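Local coordinates for uncharacterized CONSERVED DOMAIN PROTEIN (Vibrio cholerae, PDB 3LKV), which probably serves as the periplasmic substrate-binding component of an ABC transporter, holding a phenylalanine in the cleft between its two lobes, at residues Ser121-Val126 with Met158-Leu163; Ile143-Asn148 with Ile170-Ala175; Ala199-Thr204 with Phe224-Ser229. One frame throughout, in Å; residues are numbered along the deposited sequence.

Interaction 1. Residues Ser121-Val126 with Met158-Leu163; sequences SDLSPV and MELLKL. With PHE (phenylalanine), chain B.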
ATOM      1  N   SER A 121       5.746  22.726  -9.233  1.00 22.20           N
ATOM      2  CA  SER A 121       6.380  23.486  -8.188  1.00 23.42           C
ATOM      3  C   SER A 121       5.437  23.889  -7.057  1.00 23.67           C
ATOM      4  O   SER A 121       4.291  24.311  -7.330  1.00 23.87           O
ATOM      5  CB  SER A 121       6.985  24.759  -8.787  1.00 22.76           C
ATOM      6  OG  SER A 121       7.422  25.600  -7.729  1.00 25.95           O
ATOM      7  N   ASP A 122       5.928  23.821  -5.808  1.00 24.18           N
ATOM      8  CA  ASP A 122       5.163  24.311  -4.600  1.00 24.39           C
ATOM      9  C   ASP A 122       5.787  25.571  -4.006  1.00 25.21           C
ATOM     10  O   ASP A 122       5.923  25.700  -2.788  1.00 24.61           O
ATOM     11  CB  ASP A 122       5.009  23.256  -3.495  1.00 23.65           C
ATOM     12  CG  ASP A 122       6.345  22.842  -2.868  1.00 23.72           C
ATOM     13  OD1 ASP A 122       7.339  22.913  -3.595  1.00 25.93           O
ATOM     14  OD2 ASP A 122       6.408  22.435  -1.666  1.00 22.53           O
ATOM     15  N   LEU A 123       6.167  26.491  -4.890  1.00 26.44           N
ATOM     16  CA  LEU A 123       6.850  27.715  -4.500  1.00 26.75           C
ATOM     17  C   LEU A 123       6.010  28.450  -3.463  1.00 26.71           C
ATOM     18  O   LEU A 123       4.896  28.724  -3.749  1.00 27.24           O
ATOM     19  CB  LEU A 123       7.076  28.617  -5.702  1.00 27.03           C
ATOM     20  CG  LEU A 123       7.682  29.984  -5.325  1.00 29.83           C
ATOM     21  CD1 LEU A 123       9.036  29.776  -4.654  1.00 25.96           C
ATOM     22  CD2 LEU A 123       7.818  30.920  -6.541  1.00 33.36           C
ATOM     23  N   SER A 124       6.531  28.682  -2.246  1.00 26.29           N
ATOM     24  CA  SER A 124       5.787  29.350  -1.185  1.00 25.85           C
ATOM     25  C   SER A 124       5.590  30.829  -1.480  1.00 25.47           C
ATOM     26  O   SER A 124       6.490  31.469  -1.937  1.00 24.54           O
ATOM     27  CB  SER A 124       6.593  29.279   0.090  1.00 26.05           C
ATOM     28  OG  SER A 124       6.726  27.953   0.509  1.00 25.73           O
ATOM     29  N   PRO A 125       4.415  31.378  -1.189  1.00 26.10           N
ATOM     30  CA  PRO A 125       4.269  32.839  -1.254  1.00 26.05           C
ATOM     31  C   PRO A 125       4.837  33.486   0.028  1.00 26.15           C
ATOM     32  O   PRO A 125       4.102  33.843   0.975  1.00 25.02           O
ATOM     33  CB  PRO A 125       2.746  33.022  -1.325  1.00 26.13           C
ATOM     34  CG  PRO A 125       2.216  31.847  -0.485  1.00 27.34           C
ATOM     35  CD  PRO A 125       3.240  30.722  -0.572  1.00 25.94           C
ATOM     36  N   VAL A 126       6.148  33.629   0.060  1.00 25.90           N
ATOM     37  CA  VAL A 126       6.831  34.096   1.268  1.00 25.77           C
ATOM     38  C   VAL A 126       6.319  35.515   1.696  1.00 26.63           C
ATOM     39  O   VAL A 126       6.033  35.747   2.866  1.00 24.83           O
ATOM     40  CB  VAL A 126       8.362  34.047   1.036  1.00 25.98           C
ATOM     41  CG1 VAL A 126       9.173  34.697   2.193  1.00 23.59           C
ATOM     42  CG2 VAL A 126       8.776  32.593   0.756  1.00 23.99           C
HETATM   43  N   MSE A 158      15.082  31.384   1.289  1.00 25.05           N
HETATM   44  CA  MSE A 158      15.793  32.407   2.071  1.00 26.69           C
HETATM   45  C   MSE A 158      16.005  33.694   1.238  1.00 28.25           C
HETATM   46  O   MSE A 158      15.951  34.791   1.787  1.00 27.75           O
HETATM   47  CB  MSE A 158      17.135  31.890   2.619  1.00 26.41           C
HETATM   48  CG  MSE A 158      16.963  30.801   3.666  1.00 28.56           C
HETATM   49 SE   MSE A 158      15.971  31.532   5.233  0.75 34.18          SE
HETATM   50  CE  MSE A 158      17.253  33.005   5.584  1.00 24.97           C
ATOM     51  N   GLU A 159      16.228  33.585  -0.076  1.00 29.34           N
ATOM     52  CA  GLU A 159      16.392  34.800  -0.857  1.00 30.59           C
ATOM     53  C   GLU A 159      15.071  35.553  -0.863  1.00 30.71           C
ATOM     54  O   GLU A 159      15.059  36.763  -0.797  1.00 30.88           O
ATOM     55  CB  GLU A 159      16.795  34.504  -2.283  1.00 31.51           C
ATOM     56  CG  GLU A 159      18.295  34.314  -2.475  1.00 34.39           C
ATOM     57  CD  GLU A 159      18.658  33.863  -3.899  0.30 33.67           C
ATOM     58  OE1 GLU A 159      17.921  34.235  -4.839  0.30 32.51           O
ATOM     59  OE2 GLU A 159      19.667  33.132  -4.067  0.30 33.04           O
ATOM     60  N   LEU A 160      13.952  34.844  -0.940  1.00 30.33           N
ATOM     61  CA  LEU A 160      12.660  35.520  -0.923  1.00 30.35           C
ATOM     62  C   LEU A 160      12.355  36.083   0.466  1.00 31.01           C
ATOM     63  O   LEU A 160      11.767  37.163   0.597  1.00 31.52           O
ATOM     64  CB  LEU A 160      11.530  34.597  -1.349  1.00 29.39           C
ATOM     65  CG  LEU A 160      11.505  34.237  -2.844  1.00 29.06           C
ATOM     66  CD1 LEU A 160      10.522  33.063  -3.040  1.00 25.81           C
ATOM     67  CD2 LEU A 160      11.114  35.436  -3.770  1.00 24.19           C
ATOM     68  N   LEU A 161      12.706  35.333   1.504  1.00 30.91           N
ATOM     69  CA  LEU A 161      12.422  35.781   2.845  1.00 30.80           C
ATOM     70  C   LEU A 161      13.262  37.058   3.159  1.00 31.98           C
ATOM     71  O   LEU A 161      12.715  38.011   3.731  1.00 31.66           O
ATOM     72  CB  LEU A 161      12.669  34.662   3.838  1.00 29.91           C
ATOM     73  CG  LEU A 161      12.368  34.955   5.300  1.00 29.21           C
ATOM     74  CD1 LEU A 161      10.931  35.403   5.525  1.00 27.46           C
ATOM     75  CD2 LEU A 161      12.698  33.712   6.138  1.00 27.94           C
ATOM     76  N   LYS A 162      14.537  37.093   2.734  1.00 32.73           N
ATOM     77  CA  LYS A 162      15.431  38.225   3.021  1.00 34.61           C
ATOM     78  C   LYS A 162      14.949  39.523   2.373  1.00 35.43           C
ATOM     79  O   LYS A 162      14.968  40.571   3.018  1.00 36.02           O
ATOM     80  CB  LYS A 162      16.880  37.936   2.603  1.00 35.58           C
ATOM     81  CG  LYS A 162      17.670  36.937   3.568  1.00 38.48           C
ATOM     82  CD  LYS A 162      19.104  36.554   2.998  1.00 43.26           C
ATOM     83  CE  LYS A 162      19.728  35.228   3.548  1.00 45.31           C
ATOM     84  NZ  LYS A 162      20.520  35.334   4.878  1.00 45.90           N
ATOM     85  N   LEU A 163      14.488  39.443   1.130  1.00 35.65           N
ATOM     86  CA  LEU A 163      13.880  40.590   0.464  1.00 36.88           C
ATOM     87  C   LEU A 163      12.582  41.037   1.140  1.00 36.74           C
ATOM     88  O   LEU A 163      12.310  42.222   1.284  1.00 35.87           O
ATOM     89  CB  LEU A 163      13.614  40.310  -1.024  1.00 37.17           C
ATOM     90  CG  LEU A 163      14.855  40.017  -1.933  1.00 40.51           C
ATOM     91  CD1 LEU A 163      14.404  39.581  -3.390  1.00 40.67           C
ATOM     92  CD2 LEU A 163      15.937  41.177  -1.994  1.00 40.42           C
TER
HETATM   93  N   PHE B 601       9.151  21.979  -1.622  1.00 25.13           N
HETATM   94  CA  PHE B 601      10.127  21.110  -0.851  1.00 25.84           C
HETATM   95  C   PHE B 601      11.328  20.774  -1.775  1.00 26.17           C
HETATM   96  O   PHE B 601      11.507  21.516  -2.785  1.00 26.52           O
HETATM   97  CB  PHE B 601       9.450  19.861  -0.267  1.00 24.95           C
HETATM   98  CG  PHE B 601       8.614  20.152   0.976  1.00 29.64           C
HETATM   99  CD1 PHE B 601       9.238  20.447   2.201  1.00 31.16           C
HETATM  100  CD2 PHE B 601       7.237  20.158   0.925  1.00 29.40           C
HETATM  101  CE1 PHE B 601       8.508  20.741   3.308  1.00 34.33           C
HETATM  102  CE2 PHE B 601       6.496  20.440   2.032  1.00 29.61           C
HETATM  103  CZ  PHE B 601       7.103  20.743   3.233  1.00 31.20           C
HETATM  104  OXT PHE B 601      12.136  19.844  -1.555  1.00 26.45           O
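Val-126 presents its two methyls to Leu-160 and Leu-161, successive residues of helix 152-167. CG1, anti to the backbone N (chi1 173°), drives into the helix backbone, 3.5 Å from Leu-161 CA, which is tighter than usual for two carbons; the same methyl lies 3.8 Å from Leu-161 CD1. CG2 lies against Leu-160, and the two side chains meet at a slant, with Val-126 CB 4.0 Å from Leu-160 CB. Beyond that point the Leu-160 side chain extends to Leu-123, and the pair cross at about a right angle, Leu-160 CD1 4.0 Å from Leu-123 CD1. The side-chain contacts are apolar, and Val-126 and Leu-161 are buried; Leu-161 also packs on Val-145 and Leu-172 of the sheet. At the other end of the loop Asp-122 faces the ligand, its OD2 accepting a hydrogen bond of 2.8 Å from the N of the bound phenylalanine and hydrogen-bonded also to Tyr-243 OH. The 121-126 segment leads from strand 117-121 of one sheet to helix 126-136, which packs beside the other, an interlobe crossing characteristic of the two-lobed periplasmic-binding-protein fold, with the ligand pocket at its start.

Interaction 2. Residues Ile143-Asn148 with Ile170-Ala175; sequences IGVVYN and IKLVEA
Ile-170, just ahead of the strand, opens the contact by pressing its CG2 methyl onto the Ile-143 side chain, 3.5 Å from CG1, closer than carbons normally come, and nearly as close to CD1. The next residue, Lys-171, contributes its carbonyl, which accepts a nearly straight hydrogen bond of 2.8 Å from Ile-143 N. Leu-172 pairs with Ile-143 on the same face of the sheet. Its CG stands beside the backbone N (chi1 -86°), and CD2 leans toward the neighbouring strand, 3.4 Å from Ile-143 O and next to Ile-143 CB. Both the N and the O of Val-173 bond to strand 142-147: its N donates to Ile-143 O at 2.7 Å, the donor tilted 28° from the carbonyl plane, while its O receives Val-145 N at 2.9 Å. Gly-144, opposite Val-173, adds a CA-H...O contact to that same oxygen. Glu-174 returns to the face of Leu-172 and Val-145. Its extended chain carries OE1 to the edge of the Tyr-147 ring, 4.0 Å from CE2, with the carboxylate and ring planes 59° apart, while OE2 forms a salt bridge with Lys-162. Ala-175 closes the ladder, its N bonding to Val-145 O and its O to Tyr-147 N, the latter at 3.2 Å. The strands run parallel, their axes 4.6 Å apart, as the two strands of a beta-alpha-beta unit whose connecting helix is 152-167. That helix lies over the Leu-172 and Glu-174 face, helix 183-191 packs against Val-146 and Val-173 on the other, and strand 196-199 continues the sheet beyond 142-147, leaving 171-176 as the outermost strand on its side within this chain.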
ATOM      1  N   ILE A 143      12.039  37.919  12.947  1.00 25.24           N
ATOM      2  CA  ILE A 143      11.612  36.589  12.482  1.00 24.14           C
ATOM      3  C   ILE A 143      12.798  35.673  12.510  1.00 23.68           C
ATOM      4  O   ILE A 143      13.850  35.969  11.914  1.00 22.79           O
ATOM      5  CB  ILE A 143      10.992  36.642  11.088  1.00 24.86           C
ATOM      6  CG1 ILE A 143       9.691  37.431  11.118  1.00 25.54           C
ATOM      7  CG2 ILE A 143      10.700  35.221  10.537  1.00 23.82           C
ATOM      8  CD1 ILE A 143       9.040  37.610   9.709  1.00 25.28           C
ATOM      9  N   GLY A 144      12.632  34.568  13.214  1.00 23.70           N
ATOM     10  CA  GLY A 144      13.656  33.534  13.309  1.00 23.76           C
ATOM     11  C   GLY A 144      13.418  32.500  12.229  1.00 24.25           C
ATOM     12  O   GLY A 144      12.255  32.231  11.858  1.00 23.37           O
ATOM     13  N   VAL A 145      14.497  31.933  11.697  1.00 23.86           N
ATOM     14  CA  VAL A 145      14.333  30.903  10.683  1.00 24.32           C
ATOM     15  C   VAL A 145      15.485  29.961  10.735  1.00 24.10           C
ATOM     16  O   VAL A 145      16.618  30.373  10.940  1.00 24.82           O
ATOM     17  CB  VAL A 145      14.120  31.506   9.249  1.00 25.22           C
ATOM     18  CG1 VAL A 145      15.220  32.411   8.867  1.00 25.06           C
ATOM     19  CG2 VAL A 145      13.956  30.383   8.182  1.00 24.75           C
ATOM     20  N   VAL A 146      15.183  28.676  10.641  1.00 24.07           N
ATOM     21  CA  VAL A 146      16.192  27.637  10.593  1.00 23.79           C
ATOM     22  C   VAL A 146      16.078  26.998   9.207  1.00 24.80           C
ATOM     23  O   VAL A 146      15.002  26.742   8.734  1.00 23.74           O
ATOM     24  CB  VAL A 146      15.907  26.563  11.656  1.00 24.04           C
ATOM     25  CG1 VAL A 146      16.923  25.390  11.538  1.00 21.31           C
ATOM     26  CG2 VAL A 146      15.962  27.209  13.086  1.00 22.90           C
ATOM     27  N   TYR A 147      17.194  26.709   8.584  1.00 25.03           N
ATOM     28  CA  TYR A 147      17.162  26.110   7.265  1.00 26.64           C
ATOM     29  C   TYR A 147      18.428  25.336   6.988  1.00 25.54           C
ATOM     30  O   TYR A 147      19.408  25.436   7.714  1.00 24.89           O
ATOM     31  CB  TYR A 147      16.950  27.187   6.206  1.00 26.26           C
ATOM     32  CG  TYR A 147      18.149  28.006   5.930  1.00 30.47           C
ATOM     33  CD1 TYR A 147      19.021  27.671   4.896  1.00 35.25           C
ATOM     34  CD2 TYR A 147      18.420  29.147   6.655  1.00 32.04           C
ATOM     35  CE1 TYR A 147      20.130  28.458   4.616  1.00 33.89           C
ATOM     36  CE2 TYR A 147      19.533  29.926   6.386  1.00 31.68           C
ATOM     37  CZ  TYR A 147      20.378  29.578   5.379  1.00 36.70           C
ATOM     38  OH  TYR A 147      21.469  30.358   5.105  1.00 36.86           O
ATOM     39  N   ASN A 148      18.356  24.518   5.957  1.00 26.47           N
ATOM     40  CA  ASN A 148      19.460  23.643   5.552  1.00 26.04           C
ATOM     41  C   ASN A 148      20.051  24.172   4.251  1.00 25.82           C
ATOM     42  O   ASN A 148      19.411  24.136   3.208  1.00 24.50           O
ATOM     43  CB  ASN A 148      19.008  22.186   5.377  1.00 25.86           C
ATOM     44  CG  ASN A 148      20.181  21.236   5.012  1.00 26.09           C
ATOM     45  OD1 ASN A 148      21.277  21.671   4.636  1.00 24.38           O
ATOM     46  ND2 ASN A 148      19.958  19.958   5.197  1.00 26.04           N
ATOM     47  N   ILE A 170      11.583  44.144   9.070  1.00 31.67           N
ATOM     48  CA  ILE A 170      11.662  43.059  10.039  1.00 31.01           C
ATOM     49  C   ILE A 170      13.056  42.448   9.968  1.00 30.56           C
ATOM     50  O   ILE A 170      13.555  42.111   8.893  1.00 31.49           O
ATOM     51  CB  ILE A 170      10.572  41.979   9.746  1.00 31.38           C
ATOM     52  CG1 ILE A 170       9.185  42.544  10.073  1.00 32.12           C
ATOM     53  CG2 ILE A 170      10.794  40.694  10.527  1.00 28.92           C
ATOM     54  CD1 ILE A 170       8.073  41.721   9.464  1.00 31.85           C
ATOM     55  N   LYS A 171      13.667  42.310  11.123  1.00 28.95           N
ATOM     56  CA  LYS A 171      14.956  41.703  11.264  1.00 29.41           C
ATOM     57  C   LYS A 171      14.799  40.170  11.159  1.00 28.88           C
ATOM     58  O   LYS A 171      13.834  39.613  11.671  1.00 27.72           O
ATOM     59  CB  LYS A 171      15.488  42.119  12.645  1.00 30.58           C
ATOM     60  CG  LYS A 171      16.826  41.514  13.058  1.00 33.20           C
ATOM     61  CD  LYS A 171      17.244  41.978  14.499  0.40 31.37           C
ATOM     62  CE  LYS A 171      18.742  41.717  14.792  0.40 31.18           C
ATOM     63  NZ  LYS A 171      19.070  40.309  15.147  0.40 28.47           N
ATOM     64  N   LEU A 172      15.712  39.518  10.439  1.00 28.02           N
ATOM     65  CA  LEU A 172      15.778  38.053  10.325  1.00 28.63           C
ATOM     66  C   LEU A 172      16.833  37.507  11.233  1.00 27.06           C
ATOM     67  O   LEU A 172      17.908  37.949  11.171  1.00 26.28           O
ATOM     68  CB  LEU A 172      16.177  37.615   8.902  1.00 28.50           C
ATOM     69  CG  LEU A 172      15.053  37.494   7.911  1.00 33.16           C
ATOM     70  CD1 LEU A 172      15.589  36.852   6.593  1.00 33.81           C
ATOM     71  CD2 LEU A 172      13.925  36.658   8.537  1.00 33.31           C
ATOM     72  N   VAL A 173      16.513  36.529  12.046  1.00 27.35           N
ATOM     73  CA  VAL A 173      17.487  35.841  12.841  1.00 27.88           C
ATOM     74  C   VAL A 173      17.618  34.419  12.322  1.00 27.83           C
ATOM     75  O   VAL A 173      16.668  33.663  12.371  1.00 27.55           O
ATOM     76  CB  VAL A 173      17.037  35.775  14.287  1.00 28.59           C
ATOM     77  CG1 VAL A 173      18.110  35.066  15.122  1.00 28.94           C
ATOM     78  CG2 VAL A 173      16.774  37.190  14.827  1.00 30.67           C
ATOM     79  N   GLU A 174      18.791  34.048  11.838  1.00 27.39           N
ATOM     80  CA  GLU A 174      18.974  32.806  11.091  1.00 28.04           C
ATOM     81  C   GLU A 174      19.892  31.805  11.748  1.00 27.07           C
ATOM     82  O   GLU A 174      20.897  32.187  12.329  1.00 28.03           O
ATOM     83  CB  GLU A 174      19.629  33.109   9.752  1.00 29.20           C
ATOM     84  CG  GLU A 174      19.050  34.290   8.997  1.00 34.44           C
ATOM     85  CD  GLU A 174      19.778  34.590   7.661  1.00 39.14           C
ATOM     86  OE1 GLU A 174      20.566  33.740   7.130  1.00 41.16           O
ATOM     87  OE2 GLU A 174      19.515  35.706   7.151  1.00 43.92           O
ATOM     88  N   ALA A 175      19.596  30.522  11.605  1.00 25.80           N
ATOM     89  CA  ALA A 175      20.542  29.497  11.975  1.00 25.40           C
ATOM     90  C   ALA A 175      20.424  28.330  10.993  1.00 25.59           C
ATOM     91  O   ALA A 175      19.336  28.056  10.472  1.00 27.52           O
ATOM     92  CB  ALA A 175      20.296  29.059  13.351  1.00 24.80           C
TER

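Interaction 3. Residues Ala199-Thr204 with Phe224-Ser229; sequences ALIDNT and FGAATS. With PHE (phenylalanine), chain B.
Both branches of Ile-201 are set by its chi1 of -59°: CG2 lies anti to the backbone N and CG1 beside it, so one methyl faces the bound phenylalanine while the other branch turns to the 224-229 segment. A second turn at chi2, -58°, folds CD1 over Ala-226 and Ala-227. There CG1 comes to 3.7 Å from Ala-226 CB and CD1 to 3.8 Å from Ala-227 CB, while CD1 also meets CZ of the ligand ring. Ile-201 is thus a wedge between the two alanines and the phenylalanine. Backbone bonds hold the chains together just before it: Ala-199 N donates to Phe-224 O at 2.8 Å, and Ala-226 N returns a bond of 3.0 Å to Ala-199 O. They flank a parallel bridge between Ala-199 and Gly-225, where the two neighbouring strands of the sheet run toward the cleft. In this alpha/beta fold such strand ends line the binding cleft, and here the chain passes from strand 196-199 through an inverse gamma turn centred on Ile-201 into helix 203-207. Asp-202 occupies the N-cap of that helix, its OD1 accepting a weak capping bond from Thr-204 N; OD2 is taken by Asn-148 N. Next to it, Asn-203 ND2 donates to ligand OXT at 2.9 Å, with an angle at the hydrogen of 158°. The amide's other end, OD1, accepts from His-19, fixing which way round the group is turned, and passes 3.4 Å from ligand CD1.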
ATOM      1  N   ALA A 199       8.661  28.509  10.055  1.00 22.93           N
ATOM      2  CA  ALA A 199       9.027  27.145   9.723  1.00 22.81           C
ATOM      3  C   ALA A 199       8.819  27.024   8.197  1.00 22.94           C
ATOM      4  O   ALA A 199       7.695  26.961   7.720  1.00 22.90           O
ATOM      5  CB  ALA A 199       8.142  26.130  10.508  1.00 22.20           C
ATOM      6  N   LEU A 200       9.892  27.047   7.435  1.00 23.13           N
ATOM      7  CA  LEU A 200       9.732  27.068   6.001  1.00 24.02           C
ATOM      8  C   LEU A 200       9.633  25.678   5.352  1.00 24.00           C
ATOM      9  O   LEU A 200       9.720  24.626   6.009  1.00 22.54           O
ATOM     10  CB  LEU A 200      10.799  27.950   5.337  1.00 25.24           C
ATOM     11  CG  LEU A 200      12.251  27.775   5.609  1.00 25.87           C
ATOM     12  CD1 LEU A 200      12.512  26.397   5.408  1.00 24.94           C
ATOM     13  CD2 LEU A 200      13.087  28.622   4.671  1.00 28.31           C
ATOM     14  N   ILE A 201       9.392  25.728   4.046  1.00 24.05           N
ATOM     15  CA  ILE A 201       9.343  24.556   3.171  1.00 23.03           C
ATOM     16  C   ILE A 201      10.760  24.034   2.952  1.00 23.24           C
ATOM     17  O   ILE A 201      11.424  24.281   1.909  1.00 22.78           O
ATOM     18  CB  ILE A 201       8.604  24.901   1.868  1.00 22.64           C
ATOM     19  CG1 ILE A 201       7.191  25.359   2.205  1.00 21.34           C
ATOM     20  CG2 ILE A 201       8.569  23.697   0.823  1.00 19.81           C
ATOM     21  CD1 ILE A 201       6.331  24.330   3.007  1.00 22.11           C
ATOM     22  N   ASP A 202      11.193  23.292   3.956  1.00 22.41           N
ATOM     23  CA  ASP A 202      12.504  22.676   3.972  1.00 24.16           C
ATOM     24  C   ASP A 202      12.290  21.283   4.547  1.00 23.81           C
ATOM     25  O   ASP A 202      11.655  21.151   5.576  1.00 22.33           O
ATOM     26  CB  ASP A 202      13.387  23.529   4.886  1.00 24.31           C
ATOM     27  CG  ASP A 202      14.727  22.912   5.242  1.00 30.03           C
ATOM     28  OD1 ASP A 202      14.774  21.738   5.725  1.00 34.15           O
ATOM     29  OD2 ASP A 202      15.762  23.666   5.089  1.00 34.95           O
ATOM     30  N   ASN A 203      12.857  20.266   3.900  1.00 22.63           N
ATOM     31  CA  ASN A 203      12.694  18.868   4.315  1.00 22.56           C
ATOM     32  C   ASN A 203      13.332  18.497   5.650  1.00 22.31           C
ATOM     33  O   ASN A 203      12.819  17.673   6.387  1.00 21.56           O
ATOM     34  CB  ASN A 203      13.251  17.955   3.200  1.00 22.76           C
ATOM     35  CG  ASN A 203      12.484  18.129   1.894  1.00 22.36           C
ATOM     36  OD1 ASN A 203      11.294  17.741   1.815  1.00 23.07           O
ATOM     37  ND2 ASN A 203      13.122  18.749   0.888  1.00 20.26           N
ATOM     38  N   THR A 204      14.453  19.132   5.963  1.00 23.03           N
ATOM     39  CA  THR A 204      15.137  18.942   7.226  1.00 23.25           C
ATOM     40  C   THR A 204      14.308  19.509   8.355  1.00 23.23           C
ATOM     41  O   THR A 204      14.123  18.854   9.375  1.00 24.93           O
ATOM     42  CB  THR A 204      16.496  19.650   7.247  1.00 24.49           C
ATOM     43  OG1 THR A 204      17.240  19.330   6.045  1.00 23.21           O
ATOM     44  CG2 THR A 204      17.297  19.218   8.495  1.00 20.81           C
ATOM     45  N   PHE A 224       5.156  30.087  12.943  1.00 24.56           N
ATOM     46  CA  PHE A 224       4.257  30.208  11.809  1.00 24.38           C
ATOM     47  C   PHE A 224       4.733  29.207  10.759  1.00 24.77           C
ATOM     48  O   PHE A 224       5.921  29.174  10.434  1.00 24.87           O
ATOM     49  CB  PHE A 224       4.295  31.609  11.194  1.00 25.24           C
ATOM     50  CG  PHE A 224       3.412  31.743  10.006  1.00 25.04           C
ATOM     51  CD1 PHE A 224       2.084  32.038  10.154  1.00 29.11           C
ATOM     52  CD2 PHE A 224       3.890  31.457   8.755  1.00 28.53           C
ATOM     53  CE1 PHE A 224       1.237  32.069   9.051  1.00 30.48           C
ATOM     54  CE2 PHE A 224       3.062  31.487   7.635  1.00 29.86           C
ATOM     55  CZ  PHE A 224       1.736  31.795   7.775  1.00 29.80           C
ATOM     56  N   GLY A 225       3.803  28.409  10.238  1.00 24.21           N
ATOM     57  CA  GLY A 225       4.132  27.340   9.324  1.00 24.41           C
ATOM     58  C   GLY A 225       3.855  27.633   7.855  1.00 24.00           C
ATOM     59  O   GLY A 225       2.806  28.158   7.489  1.00 24.47           O
ATOM     60  N   ALA A 226       4.762  27.231   6.992  1.00 23.84           N
ATOM     61  CA  ALA A 226       4.540  27.370   5.536  1.00 23.36           C
ATOM     62  C   ALA A 226       3.763  26.156   5.008  1.00 23.27           C
ATOM     63  O   ALA A 226       3.398  26.085   3.823  1.00 25.26           O
ATOM     64  CB  ALA A 226       5.904  27.550   4.832  1.00 23.31           C
ATOM     65  N   ALA A 227       3.531  25.195   5.888  1.00 22.13           N
ATOM     66  CA  ALA A 227       2.837  23.954   5.539  1.00 22.94           C
ATOM     67  C   ALA A 227       1.831  23.641   6.631  1.00 22.39           C
ATOM     68  O   ALA A 227       2.125  23.799   7.806  1.00 23.49           O
ATOM     69  CB  ALA A 227       3.835  22.779   5.406  1.00 21.25           C
ATOM     70  N   THR A 228       0.696  23.116   6.228  1.00 23.58           N
ATOM     71  CA  THR A 228      -0.390  22.669   7.127  1.00 24.28           C
ATOM     72  C   THR A 228       0.051  21.585   8.093  1.00 24.04           C
ATOM     73  O   THR A 228      -0.361  21.579   9.257  1.00 24.46           O
ATOM     74  CB  THR A 228      -1.536  22.134   6.295  1.00 24.75           C
ATOM     75  OG1 THR A 228      -1.917  23.148   5.378  1.00 27.46           O
ATOM     76  CG2 THR A 228      -2.736  21.726   7.138  1.00 24.05           C
ATOM     77  N   SER A 229       0.896  20.675   7.625  1.00 23.76           N
ATOM     78  CA  SER A 229       1.434  19.644   8.498  1.00 24.52           C
ATOM     79  C   SER A 229       2.116  20.312   9.715  1.00 24.81           C
ATOM     80  O   SER A 229       2.160  19.741  10.793  1.00 23.15           O
ATOM     81  CB  SER A 229       2.398  18.716   7.744  1.00 25.28           C
ATOM     82  OG  SER A 229       3.426  19.464   7.054  1.00 28.42           O
TER
HETATM   83  N   PHE B 601       9.151  21.979  -1.622  1.00 25.13           N
HETATM   84  CA  PHE B 601      10.127  21.110  -0.851  1.00 25.84           C
HETATM   85  C   PHE B 601      11.328  20.774  -1.775  1.00 26.17           C
HETATM   86  O   PHE B 601      11.507  21.516  -2.785  1.00 26.52           O
HETATM   87  CB  PHE B 601       9.450  19.861  -0.267  1.00 24.95           C
HETATM   88  CG  PHE B 601       8.614  20.152   0.976  1.00 29.64           C
HETATM   89  CD1 PHE B 601       9.238  20.447   2.201  1.00 31.16           C
HETATM   90  CD2 PHE B 601       7.237  20.158   0.925  1.00 29.40           C
HETATM   91  CE1 PHE B 601       8.508  20.741   3.308  1.00 34.33           C
HETATM   92  CE2 PHE B 601       6.496  20.440   2.032  1.00 29.61           C
HETATM   93  CZ  PHE B 601       7.103  20.743   3.233  1.00 31.20           C
HETATM   94  OXT PHE B 601      12.136  19.844  -1.555  1.00 26.45           O

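Overall arrangement
The three contacts gather in the lobe of the mixed sheet, apart from the start of 121-126, which comes from the other lobe; their centres are about 12 to 13 Å apart. Interactions 1 and 2 interleave along the chain and share the unit of strand 142-147, helix 152-167 and strand 171-176, Met-158 packing on Tyr-147 and Glu-174. Interaction 3 follows both in sequence and belongs to the same mixed sheet as interaction 2; Asn-148 ND2 is probably hydrogen-bonded to Thr-204 OG1. Interactions 1 and 3 meet through Ile-201, which packs on Asp-122 and Ser-124, and both reach the phenylalanine, so a crossing between lobes and a helix start help form one pocket.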